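Local coordinates for putative phosphosugar isomerases (Salmonella typhimurium LT2, PDB 3FKJ), which probably binds phosphorylated sugars and may interconvert them as an isomerase, although its natural substrate is not established, at residues G58-L69 / A163-Y173; K212-F223 / I240-Y250. One frame throughout, in Å; residues are numbered along the deposited sequence.

Contact 1: G58-L69 / A163-Y173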
loop_
_atom_site.group_PDB
_atom_site.type_symbol
_atom_site.label_atom_id
_atom_site.label_comp_id
_atom_site.label_asym_id
_atom_site.label_seq_id
_atom_site.Cartn_x
_atom_site.Cartn_y
_atom_site.Cartn_z
ATOM N N GLY A 58 6.067 -12.177 3.620
ATOM C CA GLY A 58 6.184 -12.154 5.055
ATOM C C GLY A 58 5.220 -11.201 5.745
ATOM O O GLY A 58 4.640 -11.545 6.804
ATOM N N LYS A 59 5.063 -10.006 5.182
ATOM C CA LYS A 59 4.114 -9.030 5.720
ATOM C C LYS A 59 2.725 -9.661 5.802
ATOM O O LYS A 59 2.089 -9.670 6.875
ATOM C CB LYS A 59 4.094 -7.741 4.865
ATOM C CG LYS A 59 3.150 -6.621 5.382
ATOM C CD LYS A 59 2.306 -6.007 4.294
ATOM C CE LYS A 59 1.540 -4.746 4.741
ATOM N NZ LYS A 59 0.692 -4.847 5.978
ATOM N N TYR A 60 2.277 -10.237 4.691
ATOM C CA TYR A 60 0.945 -10.844 4.615
ATOM C C TYR A 60 0.775 -12.007 5.615
ATOM O O TYR A 60 -0.256 -12.107 6.306
ATOM C CB TYR A 60 0.608 -11.251 3.148
ATOM C CG TYR A 60 -0.764 -11.880 2.984
ATOM C CD1 TYR A 60 -1.917 -11.110 3.097
ATOM C CD2 TYR A 60 -0.918 -13.239 2.763
ATOM C CE1 TYR A 60 -3.178 -11.663 2.990
ATOM C CE2 TYR A 60 -2.220 -13.820 2.662
ATOM C CZ TYR A 60 -3.326 -13.013 2.746
ATOM O OH TYR A 60 -4.596 -13.549 2.638
ATOM N N PHE A 61 1.783 -12.868 5.711
ATOM C CA PHE A 61 1.756 -13.976 6.664
ATOM C C PHE A 61 1.566 -13.499 8.110
ATOM O O PHE A 61 0.723 -14.023 8.871
ATOM C CB PHE A 61 3.050 -14.815 6.537
ATOM C CG PHE A 61 3.152 -15.956 7.516
ATOM C CD1 PHE A 61 2.522 -17.163 7.264
ATOM C CD2 PHE A 61 3.910 -15.831 8.672
ATOM C CE1 PHE A 61 2.621 -18.230 8.159
ATOM C CE2 PHE A 61 4.036 -16.899 9.583
ATOM C CZ PHE A 61 3.386 -18.103 9.325
ATOM N N LEU A 62 2.326 -12.484 8.490
ATOM C CA LEU A 62 2.254 -11.977 9.852
ATOM C C LEU A 62 0.948 -11.259 10.073
ATOM O O LEU A 62 0.341 -11.424 11.107
ATOM C CB LEU A 62 3.446 -11.071 10.179
ATOM C CG LEU A 62 4.828 -11.750 10.160
ATOM C CD1 LEU A 62 5.950 -10.639 10.256
ATOM C CD2 LEU A 62 4.962 -12.768 11.314
ATOM N N ASP A 63 0.507 -10.453 9.123
ATOM C CA ASP A 63 -0.772 -9.764 9.269
ATOM C C ASP A 63 -1.902 -10.765 9.483
ATOM O O ASP A 63 -2.821 -10.499 10.230
ATOM C CB ASP A 63 -1.099 -8.913 8.039
ATOM C CG ASP A 63 -0.246 -7.681 7.948
ATOM O OD1 ASP A 63 0.450 -7.314 8.924
ATOM O OD2 ASP A 63 -0.297 -7.057 6.887
ATOM N N CYS A 64 -1.819 -11.909 8.817
ATOM C CA CYS A 64 -2.799 -12.965 8.988
ATOM C C CYS A 64 -2.651 -13.761 10.277
ATOM O O CYS A 64 -3.635 -14.091 10.895
ATOM C CB CYS A 64 -2.713 -13.929 7.825
ATOM S SG CYS A 64 -3.316 -13.253 6.271
ATOM N N GLU A 65 -1.418 -14.085 10.649
ATOM C CA GLU A 65 -1.134 -15.125 11.630
ATOM C C GLU A 65 -0.654 -14.636 13.008
ATOM O O GLU A 65 -0.990 -15.262 13.992
ATOM C CB GLU A 65 -0.100 -16.094 11.073
ATOM C CG GLU A 65 -0.544 -16.919 9.869
ATOM C CD GLU A 65 -1.673 -17.902 10.172
ATOM O OE1 GLU A 65 -1.863 -18.400 11.317
ATOM O OE2 GLU A 65 -2.387 -18.183 9.234
ATOM N N ALA A 66 0.099 -13.533 13.075
ATOM C CA ALA A 66 0.608 -12.965 14.339
ATOM C C ALA A 66 -0.431 -12.126 15.077
ATOM O O ALA A 66 -0.931 -11.168 14.525
ATOM C CB ALA A 66 1.841 -12.094 14.070
ATOM N N SER A 67 -0.703 -12.470 16.344
ATOM C CA SER A 67 -1.619 -11.740 17.220
ATOM C C SER A 67 -0.992 -10.664 18.093
ATOM O O SER A 67 -1.686 -9.738 18.542
ATOM C CB SER A 67 -2.366 -12.726 18.145
ATOM O OG SER A 67 -3.089 -13.642 17.358
ATOM N N LYS A 68 0.306 -10.775 18.366
ATOM C CA LYS A 68 0.954 -9.819 19.269
ATOM C C LYS A 68 1.760 -8.761 18.532
ATOM O O LYS A 68 1.928 -7.651 19.000
ATOM C CB LYS A 68 1.877 -10.540 20.234
ATOM C CG LYS A 68 1.207 -11.556 21.156
ATOM C CD LYS A 68 2.307 -12.236 22.003
ATOM C CE LYS A 68 1.813 -13.372 22.846
ATOM N NZ LYS A 68 2.862 -13.729 23.840
ATOM N N LEU A 69 2.250 -9.115 17.368
ATOM C CA LEU A 69 3.164 -8.270 16.629
ATOM C C LEU A 69 2.506 -7.099 15.942
ATOM O O LEU A 69 1.428 -7.231 15.358
ATOM C CB LEU A 69 3.803 -9.137 15.560
ATOM C CG LEU A 69 5.236 -8.961 15.183
ATOM C CD1 LEU A 69 6.058 -9.338 16.395
ATOM C CD2 LEU A 69 5.515 -9.879 13.995
ATOM N N ALA A 163 9.612 -14.203 8.509
ATOM C CA ALA A 163 8.260 -14.130 9.085
ATOM C C ALA A 163 7.875 -15.393 9.879
ATOM O O ALA A 163 7.386 -15.277 11.024
ATOM C CB ALA A 163 7.208 -13.866 8.017
ATOM N N LEU A 164 8.031 -16.565 9.230
ATOM C CA LEU A 164 7.764 -17.858 9.862
ATOM C C LEU A 164 8.478 -17.970 11.215
ATOM O O LEU A 164 7.870 -18.350 12.216
ATOM C CB LEU A 164 8.241 -19.012 8.965
ATOM C CG LEU A 164 8.230 -20.428 9.550
ATOM C CD1 LEU A 164 6.784 -20.878 9.703
ATOM C CD2 LEU A 164 9.086 -21.405 8.673
ATOM N N GLU A 165 9.767 -17.642 11.216
ATOM C CA GLU A 165 10.595 -17.728 12.420
ATOM C C GLU A 165 10.270 -16.717 13.497
ATOM O O GLU A 165 10.270 -17.060 14.681
ATOM C CB GLU A 165 12.082 -17.660 12.046
ATOM C CG GLU A 165 12.557 -18.896 11.305
ATOM C CD GLU A 165 12.465 -20.168 12.147
ATOM O OE1 GLU A 165 12.585 -20.117 13.401
ATOM O OE2 GLU A 165 12.285 -21.233 11.537
ATOM N N ILE A 166 9.932 -15.493 13.099
ATOM C CA ILE A 166 9.481 -14.490 14.070
ATOM C C ILE A 166 8.227 -14.977 14.791
ATOM O O ILE A 166 8.147 -14.896 15.993
ATOM C CB ILE A 166 9.306 -13.093 13.459
ATOM C CG1 ILE A 166 10.676 -12.548 13.014
ATOM C CG2 ILE A 166 8.630 -12.142 14.489
ATOM C CD1 ILE A 166 10.598 -11.387 12.006
ATOM N N LEU A 167 7.276 -15.520 14.043
ATOM C CA LEU A 167 6.032 -15.961 14.586
ATOM C C LEU A 167 6.250 -17.175 15.428
ATOM O O LEU A 167 5.772 -17.234 16.552
ATOM C CB LEU A 167 5.008 -16.290 13.465
ATOM C CG LEU A 167 3.643 -16.873 13.912
ATOM C CD1 LEU A 167 2.751 -15.878 14.605
ATOM C CD2 LEU A 167 2.918 -17.552 12.732
ATOM N N ALA A 168 6.945 -18.165 14.883
ATOM C CA ALA A 168 7.153 -19.415 15.584
ATOM C C ALA A 168 7.886 -19.202 16.914
ATOM O O ALA A 168 7.528 -19.826 17.905
ATOM C CB ALA A 168 7.947 -20.460 14.695
ATOM N N GLN A 169 8.908 -18.347 16.936
ATOM C CA GLN A 169 9.759 -18.232 18.131
ATOM C C GLN A 169 9.211 -17.217 19.153
ATOM O O GLN A 169 9.769 -17.066 20.227
ATOM C CB GLN A 169 11.197 -17.864 17.730
ATOM C CG GLN A 169 11.945 -18.977 16.986
ATOM C CD GLN A 169 13.375 -18.618 16.660
ATOM O OE1 GLN A 169 14.103 -18.095 17.500
ATOM N NE2 GLN A 169 13.791 -18.902 15.437
ATOM N N THR A 170 8.136 -16.503 18.787
ATOM C CA THR A 170 7.470 -15.578 19.706
ATOM C C THR A 170 6.059 -16.027 20.119
ATOM O O THR A 170 5.655 -15.830 21.249
ATOM C CB THR A 170 7.403 -14.136 19.115
ATOM O OG1 THR A 170 6.593 -14.111 17.928
ATOM C CG2 THR A 170 8.797 -13.620 18.790
ATOM N N GLU A 171 5.294 -16.599 19.212
ATOM C CA GLU A 171 3.923 -16.992 19.526
ATOM C C GLU A 171 3.669 -18.482 19.343
ATOM O O GLU A 171 2.652 -19.003 19.775
ATOM C CB GLU A 171 2.937 -16.199 18.652
ATOM C CG GLU A 171 2.988 -14.713 18.859
ATOM C CD GLU A 171 2.002 -13.914 17.990
ATOM O OE1 GLU A 171 2.322 -12.736 17.682
ATOM O OE2 GLU A 171 0.898 -14.416 17.659
ATOM N N GLY A 172 4.579 -19.154 18.677
ATOM C CA GLY A 172 4.355 -20.510 18.207
ATOM C C GLY A 172 3.523 -20.515 16.933
ATOM O O GLY A 172 2.772 -19.589 16.656
ATOM N N TYR A 173 3.663 -21.577 16.153
ATOM C CA TYR A 173 2.907 -21.716 14.940
ATOM C C TYR A 173 2.683 -23.171 14.679
ATOM O O TYR A 173 3.631 -23.892 14.394
ATOM C CB TYR A 173 3.663 -21.087 13.766
ATOM C CG TYR A 173 2.935 -21.185 12.456
ATOM C CD1 TYR A 173 1.590 -20.757 12.342
ATOM C CD2 TYR A 173 3.573 -21.664 11.323
ATOM C CE1 TYR A 173 0.907 -20.821 11.113
ATOM C CE2 TYR A 173 2.908 -21.731 10.089
ATOM C CZ TYR A 173 1.571 -21.297 9.992
ATOM O OH TYR A 173 0.911 -21.362 8.796
HETATM O O HOH W 1 -1.477 -21.105 8.895
HETATM O O HOH W 2 5.889 -13.970 23.088
#

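Contact 2: K212-F223 / I240-Y250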
loop_
_atom_site.group_PDB
_atom_site.type_symbol
_atom_site.label_atom_id
_atom_site.label_comp_id
_atom_site.label_asym_id
_atom_site.label_seq_id
_atom_site.Cartn_x
_atom_site.Cartn_y
_atom_site.Cartn_z
ATOM N N LYS A 212 -0.194 0.099 -24.418
ATOM C CA LYS A 212 0.471 1.249 -23.801
ATOM C C LYS A 212 0.089 1.430 -22.320
ATOM O O LYS A 212 0.751 2.178 -21.613
ATOM C CB LYS A 212 0.030 2.538 -24.516
ATOM C CG LYS A 212 -0.000 2.498 -26.045
ATOM C CD LYS A 212 1.179 3.241 -26.663
ATOM C CE LYS A 212 0.974 3.400 -28.174
ATOM N NZ LYS A 212 2.116 4.093 -28.844
ATOM N N VAL A 213 -1.041 0.846 -21.914
ATOM C CA VAL A 213 -1.535 0.884 -20.526
ATOM C C VAL A 213 -1.960 -0.523 -20.106
ATOM O O VAL A 213 -2.780 -1.167 -20.770
ATOM C CB VAL A 213 -2.765 1.792 -20.331
ATOM C CG1 VAL A 213 -3.044 1.946 -18.823
ATOM C CG2 VAL A 213 -2.551 3.164 -20.970
ATOM N N VAL A 214 -1.385 -1.005 -19.012
ATOM C CA VAL A 214 -1.760 -2.305 -18.462
ATOM C C VAL A 214 -2.086 -2.158 -16.961
ATOM O O VAL A 214 -1.292 -1.568 -16.208
ATOM C CB VAL A 214 -0.632 -3.348 -18.689
ATOM C CG1 VAL A 214 -0.939 -4.665 -17.932
ATOM C CG2 VAL A 214 -0.434 -3.589 -20.179
ATOM N N TYR A 215 -3.212 -2.716 -16.530
ATOM C CA TYR A 215 -3.544 -2.754 -15.088
ATOM C C TYR A 215 -3.218 -4.147 -14.460
ATOM O O TYR A 215 -3.657 -5.170 -14.968
ATOM C CB TYR A 215 -5.004 -2.326 -14.828
ATOM C CG TYR A 215 -5.270 -0.879 -15.194
ATOM C CD1 TYR A 215 -4.830 0.165 -14.362
ATOM C CD2 TYR A 215 -5.910 -0.541 -16.392
ATOM C CE1 TYR A 215 -5.036 1.486 -14.696
ATOM C CE2 TYR A 215 -6.134 0.785 -16.742
ATOM C CZ TYR A 215 -5.688 1.807 -15.877
ATOM O OH TYR A 215 -5.888 3.127 -16.171
HETATM N N MSE A 216 -2.372 -4.131 -13.416
HETATM C CA MSE A 216 -2.067 -5.298 -12.579
HETATM C C MSE A 216 -3.069 -5.429 -11.449
HETATM O O MSE A 216 -3.495 -4.415 -10.825
HETATM C CB MSE A 216 -0.683 -5.188 -11.964
HETATM C CG MSE A 216 0.463 -5.148 -12.972
HETATM SE SE MSE A 216 0.458 -6.556 -14.283
HETATM C CE MSE A 216 0.307 -8.072 -12.929
HETATM N N MSE A 217 -3.463 -6.661 -11.182
HETATM C CA MSE A 217 -4.458 -6.927 -10.145
HETATM C C MSE A 217 -4.153 -8.227 -9.396
HETATM O O MSE A 217 -3.575 -9.172 -9.938
HETATM C CB MSE A 217 -5.871 -6.950 -10.780
HETATM C CG MSE A 217 -7.035 -7.032 -9.793
HETATM SE SE MSE A 217 -8.805 -6.976 -10.672
HETATM C CE MSE A 217 -8.517 -5.481 -11.784
ATOM N N GLY A 218 -4.562 -8.234 -8.137
ATOM C CA GLY A 218 -4.357 -9.313 -7.230
ATOM C C GLY A 218 -4.922 -8.918 -5.889
ATOM O O GLY A 218 -5.324 -7.768 -5.665
ATOM N N SER A 219 -4.961 -9.892 -4.993
ATOM C CA SER A 219 -5.440 -9.679 -3.638
ATOM C C SER A 219 -4.671 -10.546 -2.703
ATOM O O SER A 219 -3.933 -11.421 -3.134
ATOM C CB SER A 219 -6.934 -10.040 -3.533
ATOM O OG SER A 219 -7.137 -11.432 -3.759
ATOM N N GLY A 220 -4.890 -10.355 -1.412
ATOM C CA GLY A 220 -4.248 -11.217 -0.404
ATOM C C GLY A 220 -2.772 -11.436 -0.606
ATOM O O GLY A 220 -2.019 -10.469 -0.684
ATOM N N PRO A 221 -2.336 -12.712 -0.713
ATOM C CA PRO A 221 -0.905 -12.977 -0.741
ATOM C C PRO A 221 -0.239 -12.550 -2.058
ATOM O O PRO A 221 0.981 -12.440 -2.117
ATOM C CB PRO A 221 -0.843 -14.512 -0.615
ATOM C CG PRO A 221 -2.057 -14.950 -1.304
ATOM C CD PRO A 221 -3.104 -13.962 -0.888
ATOM N N SER A 222 -1.039 -12.389 -3.116
ATOM C CA SER A 222 -0.531 -12.041 -4.440
ATOM C C SER A 222 -0.461 -10.529 -4.757
ATOM O O SER A 222 -0.008 -10.156 -5.848
ATOM C CB SER A 222 -1.398 -12.702 -5.517
ATOM O OG SER A 222 -1.475 -14.099 -5.401
ATOM N N PHE A 223 -0.947 -9.665 -3.855
ATOM C CA PHE A 223 -1.031 -8.276 -4.151
ATOM C C PHE A 223 0.352 -7.623 -4.322
ATOM O O PHE A 223 0.558 -6.808 -5.219
ATOM C CB PHE A 223 -1.902 -7.520 -3.160
ATOM C CG PHE A 223 -1.976 -6.065 -3.472
ATOM C CD1 PHE A 223 -2.620 -5.644 -4.611
ATOM C CD2 PHE A 223 -1.325 -5.142 -2.710
ATOM C CE1 PHE A 223 -2.650 -4.321 -4.966
ATOM C CE2 PHE A 223 -1.374 -3.805 -3.048
ATOM C CZ PHE A 223 -2.054 -3.403 -4.179
ATOM N N ILE A 240 5.823 0.781 -20.075
ATOM C CA ILE A 240 4.369 0.635 -20.319
ATOM C C ILE A 240 3.644 1.230 -19.112
ATOM O O ILE A 240 3.950 0.893 -17.969
ATOM C CB ILE A 240 3.970 -0.873 -20.461
ATOM C CG1 ILE A 240 4.538 -1.471 -21.749
ATOM C CG2 ILE A 240 2.438 -1.061 -20.388
ATOM C CD1 ILE A 240 4.719 -3.025 -21.706
ATOM N N ASN A 241 2.690 2.118 -19.368
ATOM C CA ASN A 241 1.988 2.778 -18.320
ATOM C C ASN A 241 1.228 1.717 -17.539
ATOM O O ASN A 241 0.668 0.781 -18.131
ATOM C CB ASN A 241 0.989 3.788 -18.876
ATOM C CG ASN A 241 1.639 4.887 -19.662
ATOM O OD1 ASN A 241 2.279 5.769 -19.096
ATOM N ND2 ASN A 241 1.428 4.871 -20.984
ATOM N N SER A 242 1.231 1.843 -16.224
ATOM C CA SER A 242 0.640 0.810 -15.393
ATOM C C SER A 242 0.259 1.327 -14.022
ATOM O O SER A 242 0.882 2.267 -13.473
ATOM C CB SER A 242 1.610 -0.392 -15.270
ATOM O OG SER A 242 1.020 -1.495 -14.620
ATOM N N ALA A 243 -0.795 0.710 -13.500
ATOM C CA ALA A 243 -1.197 0.826 -12.105
ATOM C C ALA A 243 -1.503 -0.561 -11.603
ATOM O O ALA A 243 -1.849 -1.436 -12.384
ATOM C CB ALA A 243 -2.487 1.721 -11.954
ATOM N N SER A 244 -1.359 -0.734 -10.291
ATOM C CA SER A 244 -1.853 -1.892 -9.573
ATOM C C SER A 244 -3.130 -1.497 -8.844
ATOM O O SER A 244 -3.264 -0.365 -8.333
ATOM C CB SER A 244 -0.790 -2.471 -8.640
ATOM O OG SER A 244 -0.391 -1.499 -7.720
ATOM N N ILE A 245 -4.094 -2.403 -8.917
ATOM C CA ILE A 245 -5.416 -2.309 -8.328
ATOM C C ILE A 245 -5.627 -3.591 -7.511
ATOM O O ILE A 245 -5.542 -4.718 -8.053
ATOM C CB ILE A 245 -6.541 -2.269 -9.387
ATOM C CG1 ILE A 245 -6.289 -1.168 -10.402
ATOM C CG2 ILE A 245 -7.933 -2.100 -8.704
ATOM C CD1 ILE A 245 -7.213 -1.258 -11.593
ATOM N N HIS A 246 -5.909 -3.430 -6.227
ATOM C CA HIS A 246 -6.324 -4.542 -5.407
ATOM C C HIS A 246 -7.709 -5.020 -5.913
ATOM O O HIS A 246 -8.622 -4.191 -6.202
ATOM C CB HIS A 246 -6.328 -4.140 -3.934
ATOM C CG HIS A 246 -6.525 -5.284 -2.996
ATOM N ND1 HIS A 246 -7.729 -5.945 -2.878
ATOM C CD2 HIS A 246 -5.673 -5.889 -2.135
ATOM C CE1 HIS A 246 -7.606 -6.917 -1.993
ATOM N NE2 HIS A 246 -6.369 -6.912 -1.537
ATOM N N SER A 247 -7.849 -6.343 -6.063
ATOM C CA SER A 247 -9.073 -6.935 -6.582
ATOM C C SER A 247 -10.330 -6.422 -5.859
ATOM O O SER A 247 -11.385 -6.210 -6.500
ATOM C CB SER A 247 -9.020 -8.435 -6.447
ATOM O OG SER A 247 -8.007 -9.012 -7.207
ATOM N N GLY A 248 -10.208 -6.235 -4.535
ATOM C CA GLY A 248 -11.271 -5.763 -3.675
ATOM C C GLY A 248 -11.587 -4.304 -3.980
ATOM O O GLY A 248 -12.761 -3.931 -4.120
ATOM N N GLU A 249 -10.520 -3.514 -4.136
ATOM C CA GLU A 249 -10.593 -2.076 -4.495
ATOM C C GLU A 249 -11.136 -1.754 -5.894
ATOM O O GLU A 249 -11.718 -0.688 -6.115
ATOM C CB GLU A 249 -9.199 -1.453 -4.330
ATOM C CG GLU A 249 -8.779 -1.266 -2.859
ATOM C CD GLU A 249 -9.548 -0.107 -2.188
ATOM O OE1 GLU A 249 -9.263 1.053 -2.562
ATOM O OE2 GLU A 249 -10.406 -0.347 -1.287
ATOM N N TYR A 250 -10.947 -2.672 -6.839
ATOM C CA TYR A 250 -11.411 -2.502 -8.216
ATOM C C TYR A 250 -12.838 -1.944 -8.346
ATOM O O TYR A 250 -13.112 -1.038 -9.151
ATOM C CB TYR A 250 -11.362 -3.863 -8.885
ATOM C CG TYR A 250 -11.771 -3.908 -10.365
ATOM C CD1 TYR A 250 -11.040 -3.225 -11.333
ATOM C CD2 TYR A 250 -12.837 -4.673 -10.772
ATOM C CE1 TYR A 250 -11.382 -3.296 -12.671
ATOM C CE2 TYR A 250 -13.207 -4.760 -12.127
ATOM C CZ TYR A 250 -12.475 -4.067 -13.073
ATOM O OH TYR A 250 -12.800 -4.141 -14.410
HETATM O O HOH W 3 -3.467 -7.798 0.165
#

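Contact 1: G58-L69 / A163-Y173
F61 and L167 carry the apolar part of the contact between helix 56-65 and helix 155-170, whose local axes approach to 9.6 Å at 27°. The F61 side chain runs anti to its backbone N (chi1 178°), which sends the ring across the gap; L167 lies roughly perpendicular to it, with CD2 3.4 Å from F61 CE2. Near the start of helix 56-65, G58 has no side chain to hold the helices apart: its CA lies 3.6 Å from A163 CB, halfway along helix 155-170.

The aromatic pair across the two segments is T-shaped. F61 presents its edge to a face of Y173, centroids 5.2 Å apart and planes at 87°, while E65 OE1 lies at the Y173 edge. Y311 is a second edge-to-face partner of F61 and, with K85 of the second subunit, holds the E65 carboxylate.

Where helix 56-65 ends, E171 takes S67 N on the syn lone pair of OE2 (2.8 Å), whereas K68 N reaches OE1 from above the carboxylate plane (2.9 Å). One side chain thus ties down two successive amides entering strand 70-75. The arrangement is a helix-helix packing on the flank of the parallel sheet of an α/β SIS domain.

Contact 2: K212-F223 / I240-Y250
A parallel beta-alpha-beta crossover brings strand 213-218 beside strand 241-246, one of the two outermost strands of the four-stranded sheet within this chain, with helix 223-238 making the connection. At the entry, K212 O accepts both N241 N and N241 ND2 from opposite faces of its carbonyl plane; the N241 ND2 to K212 O bond is 2.8 Å long, and both bonds are bent. V214 N then donates to N241 O, M216 N to A243 O, and I245 N to M216 O, the last at 2.8 Å and 162°. Between them S242 OG, carried on the carbonyl side of its CA (chi1 -172°), reaches V214 O at 2.8 Å, where the direct approach of A243 N is long.

On one face A243 CB sits at the edge of the Y215 ring, 3.7 Å from CD1, and I245 CD1 adds to the same cluster. N241 OD1 and Y215 OH bond reciprocally to Y215 OH and N241 OD1 of the second subunit. In one of its two conformers, the selenomethionine M217 makes a provisional Met-aromatic contact, its SE over a face of the Y250 ring.

At the C-terminal ends of the strands, S219 CA lies over a face of the H246 imidazole in a CH-pi contact, while F223 meets that ring obliquely. G248 N donates to H246 ND1 nearly in the ring plane, and E78 of the second subunit bonds NE2. D277 bonds the hydroxyls of both S219 and S247. The imidazole's rotation is thus fixed from two sides at the subunit boundary.

In the fold
Contact 1 closes along the chain before contact 2 opens, and their centres lie about 26 Å apart. They belong to different parallel sheets: helix 56-65 of contact 1 leads into edge strand 70-75 of the five-stranded sheet, whereas contact 2 joins two strands of the four-stranded one. The two halves nevertheless meet directly, for the Y60 ring rests on the loop after strand 213-218, with Y60 CD2 3.5 Å from P221 CA and Y60 CE1 3.6 Å from G220 CA. Both contacts also touch the second subunit, so the junction between the two sheets lies close to the dimer interface, an arrangement consistent with a tandem SIS-type isomerase.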